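Local coordinates for ABC transporter, substrate binding protein (Agrobacterium tumefaciens, PDB 3C9H) that probably captures a solute in the periplasm as the binding protein of an ABC transporter, and binds magnesium, at residues Y39-E44 with M68-I73; E193-I198 with P254-V259. One frame throughout, in Å; residues are numbered along the deposited sequence.

Contact 1 (Y39-E44 with M68-I73). With MG (magnesium ion), chain C; CIT (citric acid), chain D.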
ATOM      1  N   TYR A  39       7.455  10.905  -6.473  1.00 19.02           N
ATOM      2  CA  TYR A  39       6.356  10.070  -6.983  1.00 18.64           C
ATOM      3  C   TYR A  39       5.935   9.086  -5.898  1.00 18.61           C
ATOM      4  O   TYR A  39       6.738   8.252  -5.471  1.00 18.71           O
ATOM      5  CB  TYR A  39       6.715   9.277  -8.226  1.00 20.42           C
ATOM      6  CG  TYR A  39       7.235  10.086  -9.395  1.00 20.87           C
ATOM      7  CD1 TYR A  39       7.119  11.474  -9.443  1.00 20.98           C
ATOM      8  CD2 TYR A  39       7.863   9.429 -10.473  1.00 20.79           C
ATOM      9  CE1 TYR A  39       7.622  12.182 -10.541  1.00 23.50           C
ATOM     10  CE2 TYR A  39       8.369  10.109 -11.519  1.00 20.53           C
ATOM     11  CZ  TYR A  39       8.237  11.491 -11.568  1.00 21.24           C
ATOM     12  OH  TYR A  39       8.752  12.157 -12.657  1.00 24.83           O
ATOM     13  N   SER A  40       4.687   9.191  -5.461  1.00 18.26           N
ATOM     14  CA  SER A  40       4.171   8.415  -4.319  1.00 18.06           C
ATOM     15  C   SER A  40       2.749   7.939  -4.484  1.00 18.22           C
ATOM     16  O   SER A  40       1.911   8.568  -5.119  1.00 18.70           O
ATOM     17  CB  SER A  40       4.314   9.231  -3.049  1.00 18.42           C
ATOM     18  OG  SER A  40       3.712   8.619  -1.928  1.00 18.23           O
ATOM     19  N   SER A  41       2.468   6.773  -3.933  1.00 18.66           N
ATOM     20  CA  SER A  41       1.127   6.254  -3.964  1.00 19.02           C
ATOM     21  C   SER A  41       0.376   6.580  -2.683  1.00 19.12           C
ATOM     22  O   SER A  41      -0.788   6.245  -2.587  1.00 19.51           O
ATOM     23  CB  SER A  41       1.118   4.754  -4.214  1.00 19.01           C
ATOM     24  OG  SER A  41       1.653   4.017  -3.112  1.00 18.94           O
ATOM     25  N   LEU A  42       1.050   7.189  -1.708  1.00 19.24           N
ATOM     26  CA  LEU A  42       0.432   7.548  -0.443  1.00 19.75           C
ATOM     27  C   LEU A  42      -0.517   8.715  -0.707  1.00 20.46           C
ATOM     28  O   LEU A  42      -0.092   9.795  -1.149  1.00 20.98           O
ATOM     29  CB  LEU A  42       1.472   7.880   0.631  1.00 19.86           C
ATOM     30  CG  LEU A  42       0.928   8.285   2.030  1.00 19.24           C
ATOM     31  CD1 LEU A  42       0.063   7.204   2.687  1.00 21.06           C
ATOM     32  CD2 LEU A  42       2.017   8.682   2.986  1.00 21.41           C
ATOM     33  N   ASP A  43      -1.807   8.492  -0.465  1.00 21.94           N
ATOM     34  CA  ASP A  43      -2.829   9.515  -0.760  1.00 22.21           C
ATOM     35  C   ASP A  43      -2.422  10.844  -0.118  1.00 22.91           C
ATOM     36  O   ASP A  43      -2.111  10.903   1.093  1.00 22.67           O
ATOM     37  CB  ASP A  43      -4.205   9.106  -0.238  1.00 21.55           C
ATOM     38  CG  ASP A  43      -4.802   7.916  -0.990  1.00 23.40           C
ATOM     39  OD1 ASP A  43      -4.114   7.267  -1.800  1.00 21.09           O
ATOM     40  OD2 ASP A  43      -5.992   7.630  -0.764  1.00 25.51           O
ATOM     41  N   GLU A  44      -2.437  11.901  -0.929  1.00 24.12           N
ATOM     42  CA  GLU A  44      -1.872  13.196  -0.535  1.00 25.50           C
ATOM     43  C   GLU A  44      -2.343  13.743   0.807  1.00 26.36           C
ATOM     44  O   GLU A  44      -1.514  14.225   1.565  1.00 26.18           O
ATOM     45  CB  GLU A  44      -2.027  14.226  -1.648  1.00 26.63           C
ATOM     46  CG  GLU A  44      -1.282  15.537  -1.381  1.00 27.80           C
ATOM     47  CD  GLU A  44      -2.114  16.578  -0.656  1.00 31.85           C
ATOM     48  OE1 GLU A  44      -3.318  16.314  -0.406  1.00 32.76           O
ATOM     49  OE2 GLU A  44      -1.556  17.674  -0.369  1.00 35.41           O
ATOM     50  N   MET A  68       0.133   9.215  -7.349  1.00 19.42           N
ATOM     51  CA  MET A  68      -0.175   8.426  -8.504  1.00 19.37           C
ATOM     52  C   MET A  68      -0.278   6.937  -8.168  1.00 18.70           C
ATOM     53  O   MET A  68       0.191   6.484  -7.112  1.00 19.35           O
ATOM     54  CB  MET A  68       0.867   8.690  -9.617  1.00 19.44           C
ATOM     55  CG  MET A  68       2.240   8.082  -9.447  1.00 21.10           C
ATOM     56  SD  MET A  68       3.536   8.625 -10.647  1.00 17.38           S
ATOM     57  CE  MET A  68       3.770  10.273 -10.064  1.00 12.32           C
ATOM     58  N   LEU A  69      -0.887   6.185  -9.067  1.00 18.24           N
ATOM     59  CA  LEU A  69      -0.998   4.721  -8.903  1.00 18.36           C
ATOM     60  C   LEU A  69       0.370   4.058  -8.927  1.00 18.06           C
ATOM     61  O   LEU A  69       1.285   4.531  -9.619  1.00 18.37           O
ATOM     62  CB  LEU A  69      -1.895   4.117  -9.974  1.00 18.82           C
ATOM     63  CG  LEU A  69      -3.390   4.436  -9.928  1.00 20.49           C
ATOM     64  CD1 LEU A  69      -4.067   3.936 -11.221  1.00 21.49           C
ATOM     65  CD2 LEU A  69      -4.070   3.810  -8.689  1.00 19.35           C
ATOM     66  N   THR A  70       0.502   2.954  -8.197  1.00 17.49           N
ATOM     67  CA  THR A  70       1.787   2.242  -8.059  1.00 17.52           C
ATOM     68  C   THR A  70       2.372   1.832  -9.426  1.00 17.72           C
ATOM     69  O   THR A  70       3.565   1.959  -9.683  1.00 17.57           O
ATOM     70  CB  THR A  70       1.605   1.015  -7.125  1.00 18.19           C
ATOM     71  OG1 THR A  70       0.503   0.212  -7.572  1.00 18.18           O
ATOM     72  CG2 THR A  70       1.384   1.435  -5.655  1.00 17.05           C
ATOM     73  N   GLY A  71       1.506   1.362 -10.314  1.00 18.32           N
ATOM     74  CA  GLY A  71       1.922   0.939 -11.671  1.00 18.75           C
ATOM     75  C   GLY A  71       2.446   2.085 -12.508  1.00 19.19           C
ATOM     76  O   GLY A  71       3.293   1.893 -13.380  1.00 21.03           O
ATOM     77  N   GLU A  72       1.946   3.283 -12.243  1.00 19.79           N
ATOM     78  CA  GLU A  72       2.381   4.484 -12.913  1.00 19.31           C
ATOM     79  C   GLU A  72       3.713   4.997 -12.390  1.00 18.68           C
ATOM     80  O   GLU A  72       4.531   5.525 -13.167  1.00 18.74           O
ATOM     81  CB  GLU A  72       1.302   5.565 -12.788  1.00 20.34           C
ATOM     82  CG  GLU A  72       1.644   6.885 -13.474  1.00 22.69           C
ATOM     83  CD  GLU A  72       2.034   6.771 -14.949  1.00 28.80           C
ATOM     84  OE1 GLU A  72       1.684   5.777 -15.629  1.00 30.16           O
ATOM     85  OE2 GLU A  72       2.679   7.725 -15.429  1.00 33.26           O
ATOM     86  N   ILE A  73       3.945   4.848 -11.088  1.00 17.16           N
ATOM     87  CA  ILE A  73       5.256   5.160 -10.511  1.00 18.06           C
ATOM     88  C   ILE A  73       6.299   4.349 -11.254  1.00 18.25           C
ATOM     89  O   ILE A  73       7.266   4.906 -11.739  1.00 17.76           O
ATOM     90  CB  ILE A  73       5.348   4.865  -9.011  1.00 17.93           C
ATOM     91  CG1 ILE A  73       4.395   5.794  -8.218  1.00 17.23           C
ATOM     92  CG2 ILE A  73       6.787   5.041  -8.518  1.00 17.54           C
ATOM     93  CD1 ILE A  73       4.196   5.398  -6.724  1.00 17.19           C
TER
HETATM   94 MG    MG C 401      -2.935   5.847  -3.209  1.00 22.34          MG
HETATM   95  C1  CIT D 402      -1.776   3.090  -2.110  1.00 17.93           C
HETATM   96  O1  CIT D 402      -0.595   2.984  -1.674  1.00 17.54           O
HETATM   97  O2  CIT D 402      -2.542   3.960  -1.646  1.00 17.63           O
HETATM   98  C2  CIT D 402      -2.295   2.145  -3.161  1.00 17.50           C
HETATM   99  C3  CIT D 402      -3.243   2.805  -4.179  1.00 17.42           C
HETATM  100  O7  CIT D 402      -2.646   4.036  -4.689  1.00 19.10           O
HETATM  101  C4  CIT D 402      -3.500   1.878  -5.363  1.00 18.12           C
HETATM  102  C5  CIT D 402      -2.273   1.605  -6.173  1.00 17.92           C
HETATM  103  O3  CIT D 402      -1.977   0.423  -6.540  1.00 16.88           O
HETATM  104  O4  CIT D 402      -1.610   2.598  -6.510  1.00 16.89           O
HETATM  105  C6  CIT D 402      -4.605   3.155  -3.558  1.00 19.20           C
HETATM  106  O5  CIT D 402      -5.045   4.336  -3.524  1.00 17.96           O
HETATM  107  O6  CIT D 402      -5.311   2.275  -3.051  1.00 19.63           O
HETATM  108  O   HOH W   1      -3.031   7.434  -4.843  1.00 27.23           O

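Contact 2 (E193-I198 with P254-V259)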
ATOM      1  N   GLU A 193      -0.429 -17.524  -2.403  1.00 39.23           N
ATOM      2  CA  GLU A 193       0.622 -18.256  -1.652  1.00 41.49           C
ATOM      3  C   GLU A 193       0.177 -18.779  -0.267  1.00 42.46           C
ATOM      4  O   GLU A 193       0.720 -19.771   0.214  1.00 42.69           O
ATOM      5  CB  GLU A 193       1.907 -17.403  -1.522  1.00 41.26           C
ATOM      6  CG  GLU A 193       2.860 -17.564  -2.715  1.00 43.74           C
ATOM      7  CD  GLU A 193       3.849 -16.388  -2.924  1.00 45.10           C
ATOM      8  OE1 GLU A 193       4.106 -15.625  -1.958  1.00 48.19           O
ATOM      9  OE2 GLU A 193       4.375 -16.240  -4.073  1.00 49.91           O
ATOM     10  N   GLN A 194      -0.788 -18.123   0.384  1.00 43.65           N
ATOM     11  CA  GLN A 194      -1.337 -18.639   1.657  1.00 44.55           C
ATOM     12  C   GLN A 194      -2.402 -19.658   1.380  1.00 46.03           C
ATOM     13  O   GLN A 194      -2.331 -20.800   1.805  1.00 46.54           O
ATOM     14  CB  GLN A 194      -2.029 -17.554   2.496  1.00 44.89           C
ATOM     15  CG  GLN A 194      -1.318 -16.276   2.594  1.00 45.24           C
ATOM     16  CD  GLN A 194       0.101 -16.471   2.970  1.00 47.01           C
ATOM     17  OE1 GLN A 194       0.408 -17.219   3.904  1.00 46.19           O
ATOM     18  NE2 GLN A 194       0.998 -15.810   2.244  1.00 48.06           N
ATOM     19  N   PHE A 195      -3.390 -19.189   0.633  1.00 47.64           N
ATOM     20  CA  PHE A 195      -4.712 -19.763   0.549  1.00 48.39           C
ATOM     21  C   PHE A 195      -4.766 -20.486  -0.781  1.00 48.56           C
ATOM     22  O   PHE A 195      -4.833 -19.852  -1.842  1.00 48.08           O
ATOM     23  CB  PHE A 195      -5.737 -18.613   0.586  1.00 49.41           C
ATOM     24  CG  PHE A 195      -6.996 -18.911   1.343  1.00 49.95           C
ATOM     25  CD1 PHE A 195      -8.236 -18.785   0.721  1.00 50.64           C
ATOM     26  CD2 PHE A 195      -6.955 -19.270   2.693  1.00 51.43           C
ATOM     27  CE1 PHE A 195      -9.407 -19.030   1.410  1.00 50.50           C
ATOM     28  CE2 PHE A 195      -8.129 -19.508   3.406  1.00 50.79           C
ATOM     29  CZ  PHE A 195      -9.358 -19.396   2.756  1.00 51.23           C
ATOM     30  N   GLY A 196      -4.710 -21.819  -0.722  1.00 48.66           N
ATOM     31  CA  GLY A 196      -4.744 -22.636  -1.930  1.00 48.02           C
ATOM     32  C   GLY A 196      -6.019 -22.361  -2.699  1.00 47.81           C
ATOM     33  O   GLY A 196      -5.982 -22.089  -3.911  1.00 48.25           O
ATOM     34  N   ASP A 197      -7.142 -22.391  -1.975  1.00 46.97           N
ATOM     35  CA  ASP A 197      -8.464 -22.154  -2.556  1.00 45.41           C
ATOM     36  C   ASP A 197      -8.899 -20.672  -2.519  1.00 43.91           C
ATOM     37  O   ASP A 197     -10.067 -20.358  -2.234  1.00 42.72           O
ATOM     38  CB  ASP A 197      -9.501 -23.037  -1.848  1.00 46.22           C
ATOM     39  CG  ASP A 197     -10.767 -23.224  -2.662  1.00 48.03           C
ATOM     40  OD1 ASP A 197     -10.683 -23.165  -3.907  1.00 52.74           O
ATOM     41  OD2 ASP A 197     -11.849 -23.426  -2.064  1.00 52.86           O
ATOM     42  N   ILE A 198      -7.973 -19.760  -2.829  1.00 41.56           N
ATOM     43  CA  ILE A 198      -8.350 -18.361  -3.021  1.00 40.32           C
ATOM     44  C   ILE A 198      -9.302 -18.219  -4.199  1.00 39.16           C
ATOM     45  O   ILE A 198     -10.108 -17.287  -4.251  1.00 37.73           O
ATOM     46  CB  ILE A 198      -7.106 -17.418  -3.243  1.00 39.95           C
ATOM     47  CG1 ILE A 198      -7.529 -15.941  -3.229  1.00 38.54           C
ATOM     48  CG2 ILE A 198      -6.404 -17.724  -4.550  1.00 39.15           C
ATOM     49  CD1 ILE A 198      -8.284 -15.510  -1.985  1.00 37.65           C
ATOM     50  N   PRO A 254      -8.822 -10.011   8.868  1.00 31.19           N
ATOM     51  CA  PRO A 254      -9.203 -11.413   8.720  1.00 31.13           C
ATOM     52  C   PRO A 254      -8.482 -12.360   9.689  1.00 30.99           C
ATOM     53  O   PRO A 254      -7.248 -12.301   9.842  1.00 29.93           O
ATOM     54  CB  PRO A 254      -8.826 -11.715   7.274  1.00 30.95           C
ATOM     55  CG  PRO A 254      -8.913 -10.405   6.603  1.00 31.57           C
ATOM     56  CD  PRO A 254      -8.395  -9.434   7.587  1.00 31.66           C
ATOM     57  N   LYS A 255      -9.257 -13.250  10.300  1.00 30.81           N
ATOM     58  CA  LYS A 255      -8.753 -14.124  11.353  1.00 31.45           C
ATOM     59  C   LYS A 255      -8.080 -15.382  10.841  1.00 30.94           C
ATOM     60  O   LYS A 255      -7.252 -15.946  11.550  1.00 32.20           O
ATOM     61  CB  LYS A 255      -9.882 -14.498  12.312  1.00 32.25           C
ATOM     62  CG  LYS A 255     -10.421 -13.326  13.111  1.00 32.82           C
ATOM     63  CD  LYS A 255     -11.640 -13.775  13.859  1.00 33.92           C
ATOM     64  CE  LYS A 255     -12.276 -12.680  14.703  1.00 35.38           C
ATOM     65  NZ  LYS A 255     -13.546 -13.228  15.300  1.00 37.51           N
ATOM     66  N   ASP A 256      -8.450 -15.835   9.639  1.00 30.27           N
ATOM     67  CA  ASP A 256      -7.741 -16.941   8.966  1.00 29.41           C
ATOM     68  C   ASP A 256      -6.283 -16.549   8.601  1.00 28.97           C
ATOM     69  O   ASP A 256      -5.337 -17.241   8.952  1.00 29.23           O
ATOM     70  CB  ASP A 256      -8.526 -17.483   7.754  1.00 29.69           C
ATOM     71  CG  ASP A 256      -9.030 -16.387   6.795  1.00 30.89           C
ATOM     72  OD1 ASP A 256      -8.961 -15.180   7.109  1.00 31.74           O
ATOM     73  OD2 ASP A 256      -9.538 -16.751   5.716  1.00 32.94           O
ATOM     74  N   TYR A 257      -6.097 -15.425   7.927  1.00 27.33           N
ATOM     75  CA  TYR A 257      -4.764 -14.847   7.795  1.00 26.81           C
ATOM     76  C   TYR A 257      -4.908 -13.401   7.333  1.00 26.05           C
ATOM     77  O   TYR A 257      -5.919 -13.031   6.724  1.00 24.30           O
ATOM     78  CB  TYR A 257      -3.891 -15.634   6.805  1.00 26.93           C
ATOM     79  CG  TYR A 257      -4.387 -15.578   5.382  1.00 27.16           C
ATOM     80  CD1 TYR A 257      -4.010 -14.554   4.525  1.00 26.95           C
ATOM     81  CD2 TYR A 257      -5.238 -16.560   4.891  1.00 27.03           C
ATOM     82  CE1 TYR A 257      -4.492 -14.505   3.211  1.00 27.15           C
ATOM     83  CE2 TYR A 257      -5.697 -16.523   3.609  1.00 27.52           C
ATOM     84  CZ  TYR A 257      -5.326 -15.511   2.763  1.00 28.32           C
ATOM     85  OH  TYR A 257      -5.822 -15.526   1.468  1.00 28.60           O
ATOM     86  N   THR A 258      -3.893 -12.595   7.617  1.00 24.98           N
ATOM     87  CA  THR A 258      -3.913 -11.197   7.207  1.00 24.98           C
ATOM     88  C   THR A 258      -2.610 -10.896   6.470  1.00 24.32           C
ATOM     89  O   THR A 258      -1.530 -10.967   7.057  1.00 24.53           O
ATOM     90  CB  THR A 258      -4.099 -10.189   8.403  1.00 25.01           C
ATOM     91  OG1 THR A 258      -5.385 -10.356   9.020  1.00 27.75           O
ATOM     92  CG2 THR A 258      -4.027  -8.742   7.907  1.00 24.42           C
ATOM     93  N   VAL A 259      -2.714 -10.596   5.181  1.00 23.16           N
ATOM     94  CA  VAL A 259      -1.561 -10.179   4.412  1.00 22.68           C
ATOM     95  C   VAL A 259      -1.131  -8.774   4.844  1.00 22.46           C
ATOM     96  O   VAL A 259      -1.977  -7.901   5.095  1.00 21.24           O
ATOM     97  CB  VAL A 259      -1.830 -10.229   2.908  1.00 22.63           C
ATOM     98  CG1 VAL A 259      -0.620  -9.611   2.156  1.00 22.91           C
ATOM     99  CG2 VAL A 259      -2.085 -11.700   2.454  1.00 21.38           C
TER

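Contact 1 (Y39-E44 with M68-I73)
Ser40 and Met68 join the two backbones: the N-H of Met68 donates to Ser40 O at 2.9 Å with 164° at the hydrogen, as strand 35-40 ends beside its parallel neighbour, strand 62-67. One residue on, the contact weakens to a CA-H...O approach, Ser41 CA lying 3.3 Å from Met68 O. Behind this junction the side chain of Met68 bends at its last torsion (chi3 71°), which brings the methyl CE within 3.5 Å of Tyr39 CG. The sulfur also comes near the Tyr39 ring, obliquely, in a Met-aromatic contact; a flexible, polarisable thioether suits such a place. Tyr39 carries its hydroxyl past the methionine to Glu80, so the buried phenol has a polar partner. Ile73, from the first turn of helix 70-82, reaches back with CD1 to lie 3.6 Å from Ser41 N, an apolar branch laid against the end of the strand.

In this periplasmic binding protein fold, loops at strand ends and the start of a helix commonly line the ligand cleft, and here they hold magnesium and a citrate probably taken from the crystallisation liquor. Ser41 O and Asp43 OD1 both bind the magnesium ion, alongside two citrate oxygens and a water. Small hydroxyl residues handle the carboxylates: Ser41 OG donates to citrate O1, while Thr70 grips another carboxylate twice, through its N to citrate O4 at 2.7 Å and through OG1 to citrate O3, also at 2.7 Å. The backbone donor belongs to the first turn of helix 70-82, where the helix dipole would probably favour an anion. The methyl CG2 of Thr70 meets Ser41 CB at 3.6 Å. Ser40 OG accepts from Leu42 N in an ST turn and is also bonded to Tyr65 OH.

Contact 2 (E193-I198 with P254-V259)
Tyr257 reaches from the loop before strand 258-268 to the end of helix 183-194, and its ring lies between Gln194 over one face and Phe195 at an edge. CB points toward the helix end, and chi1 of 66° sets CG between the backbone N and the carbonyl carbon. From there the ring extends beneath Gln194. CD1 and CE1 are each 3.7 Å from Gln194 CG, and Gln194 CB sits over the middle of the ring, 3.8 Å from its centroid and 7° off the normal, a CH-pi contact. Glutamine suits this place because its aliphatic CB and CG can lie on an aromatic face while the amide continues beyond. At the CD2-CE2 edge, near the ring plane, lies Phe195; the two aromatic planes are inclined at 51°, with centroids 5.3 Å apart. At the tip, Tyr257 OH lies 3.2 Å from Phe195 CB, with Ile198 CD1 farther off at 4.2 Å, and is hydrogen-bonded to Asp191. The Asp256 carboxylate stands almost perpendicular to the Phe195 ring, its OD2 3.9 Å from Phe195 CE2, while OD1 forms a salt bridge with Arg155, which also makes a cation-pi contact with Tyr257. Away from the magnesium site, an aromatic side chain thus joins a helix C-terminal end and its following type I turn to the entrance of a strand in this periplasmic binding protein fold.

Overall arrangement
From the N terminus, after strand 20-24 the chain runs along strand 35-40 into the loop of contact 1, passes through helix 44-57 and strand 62-67, and returns at the start of helix 70-82, closing a short excursion. Contact 2 opens much later, where helix 183-194 ends; the chain then traverses helices and strands before coming back just ahead of strand 258-268, a longer closure. The two loops follow in series, neither nested nor crossed. The centres of contacts 1 and 2 lie about 26 Å apart. Contact 1 joins elements around the magnesium and citrate site, whereas contact 2 ties a helix end to the loop leading into strand 258-268, which pairs with strand 90-93, itself beside strand 35-40.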